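Local coordinates for heme oxygenase (mycobilin-producing) (Mycobacterium tuberculosis, PDB 6DS8), which degrades heme oxidatively to mycobilin in the presence of an electron donor, releasing free iron, and works as a homodimer, at residues Glu9-Ala14 and Asn80-Gly85; Val2-Ala7 and Glu57-Phe62; Phe38-Pro43 and Tyr50-His55. The protein carries 1 engineered substitution. All coordinates share one frame; numbering follows the deposited sequence.

Interaction 1 of 3, residues Glu9-Ala14 and Asn80-Gly85; sequences EVPAGA and NPVATG. With MNH (manganese protoporphyrin IX), chain D.
Glu9 and Thr84 meet backbone to backbone where the loop after strand 2-9 runs beside the heme-binding loop 80-85, and the carbonyl oxygen of Glu9 takes several contacts there. Its main donor is Thr84 N, at 2.9 Å and nearly straight (164° at the hydrogen). Two weaker contacts share the same oxygen: the hydroxyl of Thr84, whose OG1 lies 3.4 Å from Glu9 O in a weak bond, and the CA of Ala83. With OG1 set between its own backbone N and carbonyl carbon (chi1 42°), Thr84 turns its hydroxyl toward Glu9 and leaves CG2 to slide past the ring of Pro11. Glu9 N is satisfied in turn by Gly85 O, at 2.9 Å.

Beyond these polar links the loops meet through carbon. Ala14 CB sits 3.3 Å from Val82 CG2, the Val82 methyl anti to the backbone N, which brings it to Ala14. Pro11 CG lies 3.8 Å from Thr84 CG2. Separately, Pro11 CD comes within 3.1 Å of Val82 O, a close carbon-to-carbonyl approach rather than a hydrogen bond.

On the other side of the 80-85 loop, successive amides turn to a propionate of the manganese porphyrin. Ala83 N gives a 2.7 Å bond to MNH O2D, and Val82 N reaches MNH O1D at 3.2 Å, with a weaker, more bent bond to O2D. Arg21 of helix 15-23 also hydrogen-bonds to the porphyrin and takes Asn80 O as a second partner. Backbone N-H groups thus receive the carboxylate, as heme-binding residues 82-85 would be expected to do, while Glu9 holds the far side of the same loop.

Interaction 2 of 3, residues Val2-Ala7 and Glu57-Phe62; sequences VVKINA and ESDEAF. With MNH (manganese protoporphyrin IX), chain D.
A salt bridge and a CH-pi contact, both made by Lys4, join the inner strand 2-9 of the sheet to the first turn of helix 59-67, which lies over one face of the antiparallel sheet. Lys4 reaches out along the ring of Phe62: its chain bends at chi2 (-88°), which lays the methylenes across the aromatic group. CG stands over the centre of the ring, 3.8 Å from the Phe62 centroid and 11° from its normal, while CD and CE run on over the CD2 side. The Lys4 and Asp59 side chains cross at about a right angle, and Lys4 NZ meets Asp59 OD1 at 2.9 Å from above the carboxylate plane. Glu90 of strand 85-98 forms a second salt bridge with the same nitrogen, so two carboxylates share this largely buried charge and probably favour its protonated state.

Val2 packs nearer the helix start, with CG2 3.7 Å from Ser58 C. Ser58 is the N-cap: its OG accepts from Ala61 N at 3.1 Å, satisfying an amide of the first turn. Phe62 is directed at the strand by a chi1 of 162°, and the edge of its ring faces a vinyl group of the porphyrin, with Phe62 CE1 3.6 Å from MNH CAB. Lys4 O is hydrogen-bonded to the Thr54 hydroxyl, and MNH CBB of that vinyl is merely a close neighbour, 3.2 Å from Lys4 O.

Around the contact, Trp56 at the end of strand 50-56 meets the Phe62 ring edge-to-face and also touches Val2. Strand 2-9 itself runs between strands 50-56 and 85-98, bonded through its backbone to both.

Interaction 3 of 3, residues Phe38-Pro43 and Tyr50-His55; sequences FQLLRP and YFVVTH. With MNH (manganese protoporphyrin IX), chain D.
Tyr50 lies against Leu40 to Pro43 of strand 35-45, its ring covered on one face by Pro43. The two groups cross at about a right angle, and Pro43 CD stands 3.7 Å from the Tyr50 centroid, 12° off the ring normal, a CH-pi contact. Arg42 runs alongside the same ring and points the same way, its CG 3.5 Å from Tyr50 OH; the guanidinium plane is turned 82° from the ring, with the hydroxyl near its edge. Both polar ends find Glu19 of helix 15-23, by salt bridge from Arg42 and by hydrogen bond from Tyr50.

Leu40 CD1 touches both Val52 CG2 and the Tyr50 ring, on the same face of the sheet as Phe38. An unusual chi1 of 97° lays the Phe38 ring beside Val52, with Phe38 CD2 3.9 Å from Val52 CG1. A porphyrin methyl, MNH CMC, stands over one face of this ring. The opposite face of the sheet carries Leu41 against Val53, CD1 to CG2 at 3.8 Å.

Between the faces, paired backbone bonds link Gln39 with Val53 and Leu41 with Phe51; Gln39 N reaches Val53 O at 2.8 Å. The hairpin's chemistry is therefore divided: Phe38, Val52 and Thr54 border the porphyrin, Leu40 and Tyr50 face helix 15-23, and Gln39, Leu41 and Phe51 meet the second subunit, where Gln39 bonds to Asp96 and the sheet continues across the dimer interface from strand 35-45.

How the interactions relate
All three contacts touch the same manganese porphyrin, one of two bound side by side, and belong to the antibiotic biosynthesis monooxygenase domain, whose ferredoxin-like fold sets helices over one face of an antiparallel sheet. Interactions 2 and 3 have centres 12 Å apart and share that sheet, strands 2-9 and 50-56 being neighbours in it; Asn6 N and Val52 O, 2.9 Å apart, probably hydrogen-bond between them. Interaction 1 lies 15 Å from interaction 3 and 23 Å from interaction 2, at the propionate side of the pocket. Along the chain, interaction 3 nests within the loops closed by both others, which cross. Sequence-distant segments thereby build the heme-binding region, and interactions 2 and 3 also reach the second subunit.

Interaction 1 of 3, residues Glu9-Ala14 and Asn80-Gly85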
loop_
_atom_site.group_PDB
_atom_site.type_symbol
_atom_site.label_atom_id
_atom_site.label_comp_id
_atom_site.label_asym_id
_atom_site.label_seq_id
_atom_site.Cartn_x
_atom_site.Cartn_y
_atom_site.Cartn_z
ATOM N N GLU A 9 1.284 -6.247 -13.702
ATOM C CA GLU A 9 2.199 -7.309 -14.164
ATOM C C GLU A 9 3.104 -6.685 -15.229
ATOM O O GLU A 9 2.602 -6.026 -16.094
ATOM C CB GLU A 9 1.373 -8.494 -14.642
ATOM C CG GLU A 9 0.544 -9.095 -13.530
ATOM C CD GLU A 9 -0.837 -9.608 -13.899
ATOM O OE1 GLU A 9 -1.712 -9.557 -13.061
ATOM O OE2 GLU A 9 -1.023 -10.051 -15.014
ATOM N N VAL A 10 4.398 -6.923 -15.128
ATOM C CA VAL A 10 5.404 -6.332 -15.993
ATOM C C VAL A 10 6.345 -7.437 -16.464
ATOM O O VAL A 10 6.823 -8.240 -15.647
ATOM C CB VAL A 10 6.140 -5.202 -15.258
ATOM C CG1 VAL A 10 7.241 -4.659 -16.104
ATOM C CG2 VAL A 10 5.159 -4.073 -14.872
ATOM N N PRO A 11 6.581 -7.553 -17.770
ATOM C CA PRO A 11 7.513 -8.576 -18.298
ATOM C C PRO A 11 8.928 -8.451 -17.741
ATOM O O PRO A 11 9.368 -7.378 -17.319
ATOM C CB PRO A 11 7.520 -8.314 -19.808
ATOM C CG PRO A 11 6.381 -7.384 -20.090
ATOM C CD PRO A 11 6.034 -6.668 -18.815
ATOM N N ALA A 12 9.635 -9.578 -17.711
ATOM C CA ALA A 12 11.030 -9.566 -17.274
ATOM C C ALA A 12 11.831 -8.518 -18.039
ATOM O O ALA A 12 11.825 -8.500 -19.266
ATOM C CB ALA A 12 11.654 -10.948 -17.479
ATOM N N GLY A 13 12.490 -7.617 -17.300
ATOM C CA GLY A 13 13.309 -6.581 -17.900
ATOM C C GLY A 13 12.599 -5.288 -18.239
ATOM O O GLY A 13 13.267 -4.308 -18.614
ATOM N N ALA A 14 11.270 -5.263 -18.165
ATOM C CA ALA A 14 10.472 -4.096 -18.526
ATOM C C ALA A 14 10.273 -3.108 -17.388
ATOM O O ALA A 14 9.682 -2.039 -17.617
ATOM C CB ALA A 14 9.117 -4.546 -19.048
ATOM N N ASN A 80 -0.185 1.787 -26.245
ATOM C CA ASN A 80 0.584 0.537 -26.279
ATOM C C ASN A 80 1.279 0.255 -24.944
ATOM O O ASN A 80 2.346 0.810 -24.664
ATOM C CB ASN A 80 1.629 0.581 -27.411
ATOM C CG ASN A 80 2.219 -0.812 -27.756
ATOM O OD1 ASN A 80 1.882 -1.832 -27.141
ATOM N ND2 ASN A 80 3.120 -0.842 -28.740
ATOM N N PRO A 81 0.740 -0.625 -24.091
ATOM C CA PRO A 81 1.330 -0.864 -22.796
ATOM C C PRO A 81 2.554 -1.784 -22.684
ATOM O O PRO A 81 2.798 -2.583 -23.519
ATOM C CB PRO A 81 0.148 -1.493 -22.060
ATOM C CG PRO A 81 -0.534 -2.276 -23.106
ATOM C CD PRO A 81 -0.445 -1.418 -24.334
ATOM N N VAL A 82 3.336 -1.560 -21.646
ATOM C CA VAL A 82 4.452 -2.482 -21.340
ATOM C C VAL A 82 3.873 -3.511 -20.371
ATOM O O VAL A 82 4.263 -4.654 -20.435
ATOM C CB VAL A 82 5.703 -1.758 -20.818
ATOM C CG1 VAL A 82 5.457 -0.944 -19.575
ATOM C CG2 VAL A 82 6.855 -2.708 -20.602
ATOM N N ALA A 83 2.891 -3.097 -19.576
ATOM C CA ALA A 83 2.185 -3.961 -18.615
ATOM C C ALA A 83 1.466 -5.090 -19.357
ATOM O O ALA A 83 0.980 -4.885 -20.437
ATOM C CB ALA A 83 1.250 -3.147 -17.764
ATOM N N THR A 84 1.472 -6.265 -18.760
ATOM C CA THR A 84 0.849 -7.450 -19.334
ATOM C C THR A 84 -0.467 -7.803 -18.659
ATOM O O THR A 84 -1.145 -8.733 -19.109
ATOM C CB THR A 84 1.801 -8.665 -19.319
ATOM O OG1 THR A 84 2.503 -8.744 -18.076
ATOM C CG2 THR A 84 2.804 -8.546 -20.436
ATOM N N GLY A 85 -0.763 -7.200 -17.517
ATOM C CA GLY A 85 -2.074 -7.316 -16.908
ATOM C C GLY A 85 -2.139 -6.395 -15.712
ATOM O O GLY A 85 -1.130 -5.834 -15.277
HETATM MN MN MNH D . -2.739 3.245 -14.365
HETATM C CHA MNH D . -1.893 1.972 -17.207
HETATM C CHB MNH D . -5.543 1.406 -14.457
HETATM C CHC MNH D . -3.882 4.606 -11.571
HETATM C CHD MNH D . -0.674 5.552 -14.696
HETATM N NA MNH D . -3.662 1.919 -15.721
HETATM C C1A MNH D . -3.040 1.314 -16.796
HETATM C C2A MNH D . -3.819 0.185 -17.285
HETATM C C3A MNH D . -4.978 0.096 -16.600
HETATM C C4A MNH D . -4.805 1.133 -15.586
HETATM C CMA MNH D . -6.146 -0.878 -16.697
HETATM C CAA MNH D . -3.343 -0.623 -18.493
HETATM C CBA MNH D . -2.524 -1.848 -18.056
HETATM C CGA MNH D . -2.316 -3.014 -19.046
HETATM O O1A MNH D . -2.357 -2.837 -20.290
HETATM O O2A MNH D . -2.132 -4.137 -18.488
HETATM N NB MNH D . -4.566 3.003 -13.162
HETATM C C1B MNH D . -5.664 2.172 -13.319
HETATM C C2B MNH D . -6.581 2.120 -12.201
HETATM C C3B MNH D . -5.843 2.918 -11.314
HETATM C C4B MNH D . -4.719 3.565 -11.907
HETATM C CMB MNH D . -7.783 1.165 -12.192
HETATM C CAB MNH D . -6.166 3.295 -9.883
HETATM C CBB MNH D . -5.468 3.220 -8.535
HETATM N NC MNH D . -2.399 5.062 -13.286
HETATM C C1C MNH D . -2.847 5.402 -12.024
HETATM C C2C MNH D . -2.194 6.597 -11.539
HETATM C C3C MNH D . -1.263 6.888 -12.462
HETATM C C4C MNH D . -1.361 5.916 -13.543
HETATM C CMC MNH D . -2.441 7.202 -10.143
HETATM C CAC MNH D . -0.228 7.986 -12.383
HETATM C CBC MNH D . -0.443 9.443 -12.698
HETATM N ND MNH D . -1.355 3.757 -15.828
HETATM C C1D MNH D . -0.372 4.721 -15.748
HETATM C C2D MNH D . 0.634 4.606 -16.806
HETATM C C3D MNH D . 0.148 3.595 -17.567
HETATM C C4D MNH D . -1.033 3.041 -16.956
HETATM C CMD MNH D . 1.866 5.458 -17.003
HETATM C CAD MNH D . 0.864 2.913 -18.729
HETATM C CBD MNH D . 1.532 1.625 -18.242
HETATM C CGD MNH D . 2.269 0.769 -19.255
HETATM O O1D MNH D . 2.797 1.248 -20.271
HETATM O O2D MNH D . 2.313 -0.474 -19.041
#

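Interaction 2 of 3, residues Val2-Ala7 and Glu57-Phe62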
loop_
_atom_site.group_PDB
_atom_site.type_symbol
_atom_site.label_atom_id
_atom_site.label_comp_id
_atom_site.label_asym_id
_atom_site.label_seq_id
_atom_site.Cartn_x
_atom_site.Cartn_y
_atom_site.Cartn_z
ATOM N N VAL A 2 -9.991 5.986 1.452
ATOM C CA VAL A 2 -9.827 4.723 0.751
ATOM C C VAL A 2 -8.432 4.619 0.127
ATOM O O VAL A 2 -7.717 5.604 -0.099
ATOM C CB VAL A 2 -10.917 4.518 -0.325
ATOM C CG1 VAL A 2 -12.280 4.498 0.354
ATOM C CG2 VAL A 2 -10.826 5.602 -1.393
ATOM N N VAL A 3 -8.070 3.389 -0.197
ATOM C CA VAL A 3 -6.866 3.118 -0.955
ATOM C C VAL A 3 -7.249 2.231 -2.126
ATOM O O VAL A 3 -8.024 1.280 -1.956
ATOM C CB VAL A 3 -5.797 2.459 -0.075
ATOM C CG1 VAL A 3 -4.790 1.736 -0.941
ATOM C CG2 VAL A 3 -5.168 3.511 0.847
ATOM N N LYS A 4 -6.782 2.611 -3.321
ATOM C CA LYS A 4 -6.901 1.825 -4.553
ATOM C C LYS A 4 -5.486 1.534 -5.066
ATOM O O LYS A 4 -4.788 2.438 -5.548
ATOM C CB LYS A 4 -7.718 2.566 -5.629
ATOM C CG LYS A 4 -8.979 3.321 -5.184
ATOM C CD LYS A 4 -10.190 2.414 -5.196
ATOM C CE LYS A 4 -11.418 3.047 -4.506
ATOM N NZ LYS A 4 -12.395 1.989 -4.115
ATOM N N ILE A 5 -5.055 0.288 -4.956
ATOM C CA ILE A 5 -3.773 -0.162 -5.492
ATOM C C ILE A 5 -4.029 -0.807 -6.841
ATOM O O ILE A 5 -4.766 -1.795 -6.923
ATOM C CB ILE A 5 -3.091 -1.166 -4.545
ATOM C CG1 ILE A 5 -3.029 -0.597 -3.120
ATOM C CG2 ILE A 5 -1.718 -1.562 -5.083
ATOM C CD1 ILE A 5 -2.396 -1.544 -2.113
ATOM N N ASN A 6 -3.416 -0.300 -7.903
ATOM C CA ASN A 6 -3.399 -1.066 -9.139
ATOM C C ASN A 6 -2.147 -1.947 -9.169
ATOM O O ASN A 6 -1.014 -1.440 -9.209
ATOM C CB ASN A 6 -3.492 -0.165 -10.378
ATOM C CG ASN A 6 -4.213 -0.879 -11.547
ATOM O OD1 ASN A 6 -5.163 -1.647 -11.303
ATOM N ND2 ASN A 6 -3.738 -0.675 -12.803
ATOM N N ALA A 7 -2.357 -3.256 -9.154
ATOM C CA ALA A 7 -1.279 -4.271 -9.164
ATOM C C ALA A 7 -0.987 -4.671 -10.609
ATOM O O ALA A 7 -1.758 -5.403 -11.198
ATOM C CB ALA A 7 -1.620 -5.433 -8.277
ATOM N N GLU A 57 -9.738 10.689 -0.271
ATOM C CA GLU A 57 -10.662 11.037 0.801
ATOM C C GLU A 57 -11.892 10.142 0.756
ATOM O O GLU A 57 -12.428 9.760 1.807
ATOM C CB GLU A 57 -11.024 12.524 0.727
ATOM C CG GLU A 57 -11.774 13.026 1.950
ATOM C CD GLU A 57 -11.068 12.715 3.298
ATOM O OE1 GLU A 57 -9.899 13.151 3.501
ATOM O OE2 GLU A 57 -11.695 12.024 4.150
ATOM N N SER A 58 -12.318 9.759 -0.445
ATOM C CA SER A 58 -13.527 8.972 -0.600
ATOM C C SER A 58 -13.456 8.197 -1.906
ATOM O O SER A 58 -12.764 8.587 -2.848
ATOM C CB SER A 58 -14.775 9.873 -0.586
ATOM O OG SER A 58 -14.850 10.614 -1.798
ATOM N N ASP A 59 -14.254 7.137 -1.976
ATOM C CA ASP A 59 -14.385 6.399 -3.225
ATOM C C ASP A 59 -14.934 7.298 -4.342
ATOM O O ASP A 59 -14.499 7.199 -5.497
ATOM C CB ASP A 59 -15.272 5.169 -2.986
ATOM C CG ASP A 59 -15.423 4.300 -4.211
ATOM O OD1 ASP A 59 -14.412 3.926 -4.839
ATOM O OD2 ASP A 59 -16.575 3.999 -4.567
ATOM N N GLU A 60 -15.830 8.226 -3.994
ATOM C CA GLU A 60 -16.400 9.147 -4.976
ATOM C C GLU A 60 -15.315 9.986 -5.644
ATOM O O GLU A 60 -15.308 10.157 -6.870
ATOM C CB GLU A 60 -17.416 10.058 -4.262
ATOM C CG GLU A 60 -18.784 9.400 -3.948
ATOM C CD GLU A 60 -18.842 8.729 -2.553
ATOM O OE1 GLU A 60 -17.775 8.338 -2.025
ATOM O OE2 GLU A 60 -19.967 8.558 -2.005
ATOM N N ALA A 61 -14.365 10.491 -4.857
ATOM C CA ALA A 61 -13.255 11.256 -5.419
ATOM C C ALA A 61 -12.426 10.411 -6.379
ATOM O O ALA A 61 -11.924 10.915 -7.390
ATOM C CB ALA A 61 -12.379 11.817 -4.285
ATOM N N PHE A 62 -12.221 9.134 -6.055
ATOM C CA PHE A 62 -11.455 8.283 -6.961
ATOM C C PHE A 62 -12.202 8.073 -8.269
ATOM O O PHE A 62 -11.613 8.193 -9.351
ATOM C CB PHE A 62 -11.120 6.933 -6.313
ATOM C CG PHE A 62 -10.717 5.888 -7.314
ATOM C CD1 PHE A 62 -9.476 5.945 -7.927
ATOM C CD2 PHE A 62 -11.617 4.883 -7.705
ATOM C CE1 PHE A 62 -9.123 5.008 -8.883
ATOM C CE2 PHE A 62 -11.262 3.936 -8.657
ATOM C CZ PHE A 62 -10.011 4.010 -9.253
HETATM MN MN MNH D . -2.739 3.245 -14.365
HETATM C CHA MNH D . -1.893 1.972 -17.207
HETATM C CHB MNH D . -5.543 1.406 -14.457
HETATM C CHC MNH D . -3.882 4.606 -11.571
HETATM C CHD MNH D . -0.674 5.552 -14.696
HETATM N NA MNH D . -3.662 1.919 -15.721
HETATM C C1A MNH D . -3.040 1.314 -16.796
HETATM C C2A MNH D . -3.819 0.185 -17.285
HETATM C C3A MNH D . -4.978 0.096 -16.600
HETATM C C4A MNH D . -4.805 1.133 -15.586
HETATM C CMA MNH D . -6.146 -0.878 -16.697
HETATM C CAA MNH D . -3.343 -0.623 -18.493
HETATM C CBA MNH D . -2.524 -1.848 -18.056
HETATM C CGA MNH D . -2.316 -3.014 -19.046
HETATM O O1A MNH D . -2.357 -2.837 -20.290
HETATM O O2A MNH D . -2.132 -4.137 -18.488
HETATM N NB MNH D . -4.566 3.003 -13.162
HETATM C C1B MNH D . -5.664 2.172 -13.319
HETATM C C2B MNH D . -6.581 2.120 -12.201
HETATM C C3B MNH D . -5.843 2.918 -11.314
HETATM C C4B MNH D . -4.719 3.565 -11.907
HETATM C CMB MNH D . -7.783 1.165 -12.192
HETATM C CAB MNH D . -6.166 3.295 -9.883
HETATM C CBB MNH D . -5.468 3.220 -8.535
HETATM N NC MNH D . -2.399 5.062 -13.286
HETATM C C1C MNH D . -2.847 5.402 -12.024
HETATM C C2C MNH D . -2.194 6.597 -11.539
HETATM C C3C MNH D . -1.263 6.888 -12.462
HETATM C C4C MNH D . -1.361 5.916 -13.543
HETATM C CMC MNH D . -2.441 7.202 -10.143
HETATM C CAC MNH D . -0.228 7.986 -12.383
HETATM C CBC MNH D . -0.443 9.443 -12.698
HETATM N ND MNH D . -1.355 3.757 -15.828
HETATM C C1D MNH D . -0.372 4.721 -15.748
HETATM C C2D MNH D . 0.634 4.606 -16.806
HETATM C C3D MNH D . 0.148 3.595 -17.567
HETATM C C4D MNH D . -1.033 3.041 -16.956
HETATM C CMD MNH D . 1.866 5.458 -17.003
HETATM C CAD MNH D . 0.864 2.913 -18.729
HETATM C CBD MNH D . 1.532 1.625 -18.242
HETATM C CGD MNH D . 2.269 0.769 -19.255
HETATM O O1D MNH D . 2.797 1.248 -20.271
HETATM O O2D MNH D . 2.313 -0.474 -19.041
#

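Interaction 3 of 3, residues Phe38-Pro43 and Tyr50-His55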
loop_
_atom_site.group_PDB
_atom_site.type_symbol
_atom_site.label_atom_id
_atom_site.label_comp_id
_atom_site.label_asym_id
_atom_site.label_seq_id
_atom_site.Cartn_x
_atom_site.Cartn_y
_atom_site.Cartn_z
ATOM N N PHE A 38 -0.071 9.404 -4.007
ATOM C CA PHE A 38 0.134 8.077 -4.559
ATOM C C PHE A 38 1.615 7.772 -4.645
ATOM O O PHE A 38 2.442 8.677 -4.739
ATOM C CB PHE A 38 -0.548 7.929 -5.935
ATOM C CG PHE A 38 0.343 8.143 -7.126
ATOM C CD1 PHE A 38 0.483 9.402 -7.686
ATOM C CD2 PHE A 38 0.949 7.064 -7.770
ATOM C CE1 PHE A 38 1.254 9.592 -8.820
ATOM C CE2 PHE A 38 1.725 7.250 -8.914
ATOM C CZ PHE A 38 1.872 8.513 -9.430
ATOM N N GLN A 39 1.936 6.483 -4.603
ATOM C CA GLN A 39 3.314 6.034 -4.747
ATOM C C GLN A 39 3.381 4.988 -5.847
ATOM O O GLN A 39 2.481 4.152 -5.963
ATOM C CB GLN A 39 3.902 5.419 -3.446
ATOM C CG GLN A 39 3.593 6.145 -2.140
ATOM C CD GLN A 39 4.198 5.414 -0.897
ATOM O OE1 GLN A 39 3.708 4.349 -0.450
ATOM N NE2 GLN A 39 5.269 5.991 -0.347
ATOM N N LEU A 40 4.458 5.014 -6.644
ATOM C CA LEU A 40 4.777 3.863 -7.477
ATOM C C LEU A 40 5.726 2.981 -6.671
ATOM O O LEU A 40 6.730 3.460 -6.132
ATOM C CB LEU A 40 5.387 4.266 -8.822
ATOM C CG LEU A 40 5.790 3.092 -9.740
ATOM C CD1 LEU A 40 4.561 2.202 -10.070
ATOM C CD2 LEU A 40 6.518 3.509 -11.047
ATOM N N LEU A 41 5.370 1.708 -6.547
ATOM C CA LEU A 41 6.127 0.801 -5.700
ATOM C C LEU A 41 6.656 -0.337 -6.549
ATOM O O LEU A 41 5.875 -1.139 -7.085
ATOM C CB LEU A 41 5.262 0.258 -4.560
ATOM C CG LEU A 41 4.809 1.215 -3.454
ATOM C CD1 LEU A 41 4.262 0.399 -2.309
ATOM C CD2 LEU A 41 5.973 2.024 -2.948
ATOM N N ARG A 42 8.037 -0.419 -6.558
ATOM C CA ARG A 42 8.799 -1.422 -7.282
ATOM C C ARG A 42 8.932 -2.669 -6.422
ATOM O O ARG A 42 9.314 -2.568 -5.254
ATOM C CB ARG A 42 10.173 -0.891 -7.654
ATOM C CG ARG A 42 11.031 -1.879 -8.450
ATOM C CD ARG A 42 12.490 -1.508 -8.324
ATOM N NE ARG A 42 12.750 -0.237 -9.001
ATOM C CZ ARG A 42 13.683 0.630 -8.640
ATOM N NH1 ARG A 42 14.429 0.388 -7.587
ATOM N NH2 ARG A 42 13.886 1.727 -9.355
ATOM N N PRO A 43 8.594 -3.843 -6.932
ATOM C CA PRO A 43 8.649 -5.032 -6.090
ATOM C C PRO A 43 10.078 -5.461 -5.890
ATOM O O PRO A 43 10.903 -5.351 -6.793
ATOM C CB PRO A 43 7.860 -6.069 -6.894
ATOM C CG PRO A 43 8.083 -5.667 -8.321
ATOM C CD PRO A 43 8.315 -4.177 -8.346
ATOM N N TYR A 50 4.281 -4.478 -9.805
ATOM C CA TYR A 50 4.327 -3.112 -9.320
ATOM C C TYR A 50 2.992 -2.783 -8.662
ATOM O O TYR A 50 1.931 -3.135 -9.178
ATOM C CB TYR A 50 4.607 -2.144 -10.476
ATOM C CG TYR A 50 6.072 -2.051 -10.823
ATOM C CD1 TYR A 50 6.706 -3.090 -11.497
ATOM C CD2 TYR A 50 6.833 -0.934 -10.462
ATOM C CE1 TYR A 50 8.053 -3.032 -11.815
ATOM C CE2 TYR A 50 8.174 -0.857 -10.779
ATOM C CZ TYR A 50 8.775 -1.925 -11.468
ATOM O OH TYR A 50 10.096 -1.897 -11.803
ATOM N N PHE A 51 3.045 -2.133 -7.509
ATOM C CA PHE A 51 1.854 -1.653 -6.817
ATOM C C PHE A 51 1.776 -0.142 -7.031
ATOM O O PHE A 51 2.668 0.587 -6.583
ATOM C CB PHE A 51 1.933 -1.968 -5.322
ATOM C CG PHE A 51 1.445 -3.359 -4.921
ATOM C CD1 PHE A 51 1.458 -4.419 -5.816
ATOM C CD2 PHE A 51 0.980 -3.599 -3.603
ATOM C CE1 PHE A 51 1.016 -5.700 -5.414
ATOM C CE2 PHE A 51 0.541 -4.866 -3.209
ATOM C CZ PHE A 51 0.564 -5.923 -4.125
ATOM N N VAL A 52 0.741 0.328 -7.726
ATOM C CA VAL A 52 0.453 1.762 -7.827
ATOM C C VAL A 52 -0.564 2.086 -6.729
ATOM O O VAL A 52 -1.762 1.770 -6.844
ATOM C CB VAL A 52 -0.058 2.145 -9.215
ATOM C CG1 VAL A 52 -0.277 3.660 -9.305
ATOM C CG2 VAL A 52 0.911 1.649 -10.301
ATOM N N VAL A 53 -0.073 2.665 -5.630
ATOM C CA VAL A 53 -0.854 2.870 -4.415
ATOM C C VAL A 53 -1.373 4.297 -4.371
ATOM O O VAL A 53 -0.581 5.246 -4.263
ATOM C CB VAL A 53 -0.009 2.573 -3.176
ATOM C CG1 VAL A 53 -0.888 2.538 -1.941
ATOM C CG2 VAL A 53 0.711 1.254 -3.388
ATOM N N THR A 54 -2.705 4.450 -4.435
ATOM C CA THR A 54 -3.356 5.756 -4.395
ATOM C C THR A 54 -4.284 5.844 -3.188
ATOM O O THR A 54 -4.938 4.855 -2.813
ATOM C CB THR A 54 -4.134 6.050 -5.693
ATOM O OG1 THR A 54 -5.370 5.307 -5.740
ATOM C CG2 THR A 54 -3.258 5.708 -6.910
ATOM N N HIS A 55 -4.298 7.033 -2.564
ATOM C CA HIS A 55 -5.077 7.331 -1.366
ATOM C C HIS A 55 -6.088 8.409 -1.715
ATOM O O HIS A 55 -5.754 9.383 -2.403
ATOM C CB HIS A 55 -4.211 7.832 -0.199
ATOM C CG HIS A 55 -3.072 6.926 0.148
ATOM N ND1 HIS A 55 -1.997 6.719 -0.698
ATOM C CD2 HIS A 55 -2.834 6.178 1.253
ATOM C CE1 HIS A 55 -1.147 5.880 -0.129
ATOM N NE2 HIS A 55 -1.629 5.539 1.058
HETATM MN MN MNH D . -2.739 3.245 -14.365
HETATM C CHA MNH D . -1.893 1.972 -17.207
HETATM C CHB MNH D . -5.543 1.406 -14.457
HETATM C CHC MNH D . -3.882 4.606 -11.571
HETATM C CHD MNH D . -0.674 5.552 -14.696
HETATM N NA MNH D . -3.662 1.919 -15.721
HETATM C C1A MNH D . -3.040 1.314 -16.796
HETATM C C2A MNH D . -3.819 0.185 -17.285
HETATM C C3A MNH D . -4.978 0.096 -16.600
HETATM C C4A MNH D . -4.805 1.133 -15.586
HETATM C CMA MNH D . -6.146 -0.878 -16.697
HETATM C CAA MNH D . -3.343 -0.623 -18.493
HETATM C CBA MNH D . -2.524 -1.848 -18.056
HETATM C CGA MNH D . -2.316 -3.014 -19.046
HETATM O O1A MNH D . -2.357 -2.837 -20.290
HETATM O O2A MNH D . -2.132 -4.137 -18.488
HETATM N NB MNH D . -4.566 3.003 -13.162
HETATM C C1B MNH D . -5.664 2.172 -13.319
HETATM C C2B MNH D . -6.581 2.120 -12.201
HETATM C C3B MNH D . -5.843 2.918 -11.314
HETATM C C4B MNH D . -4.719 3.565 -11.907
HETATM C CMB MNH D . -7.783 1.165 -12.192
HETATM C CAB MNH D . -6.166 3.295 -9.883
HETATM C CBB MNH D . -5.468 3.220 -8.535
HETATM N NC MNH D . -2.399 5.062 -13.286
HETATM C C1C MNH D . -2.847 5.402 -12.024
HETATM C C2C MNH D . -2.194 6.597 -11.539
HETATM C C3C MNH D . -1.263 6.888 -12.462
HETATM C C4C MNH D . -1.361 5.916 -13.543
HETATM C CMC MNH D . -2.441 7.202 -10.143
HETATM C CAC MNH D . -0.228 7.986 -12.383
HETATM C CBC MNH D . -0.443 9.443 -12.698
HETATM N ND MNH D . -1.355 3.757 -15.828
HETATM C C1D MNH D . -0.372 4.721 -15.748
HETATM C C2D MNH D . 0.634 4.606 -16.806
HETATM C C3D MNH D . 0.148 3.595 -17.567
HETATM C C4D MNH D . -1.033 3.041 -16.956
HETATM C CMD MNH D . 1.866 5.458 -17.003
HETATM C CAD MNH D . 0.864 2.913 -18.729
HETATM C CBD MNH D . 1.532 1.625 -18.242
HETATM C CGD MNH D . 2.269 0.769 -19.255
HETATM O O1D MNH D . 2.797 1.248 -20.271
HETATM O O2D MNH D . 2.313 -0.474 -19.041
#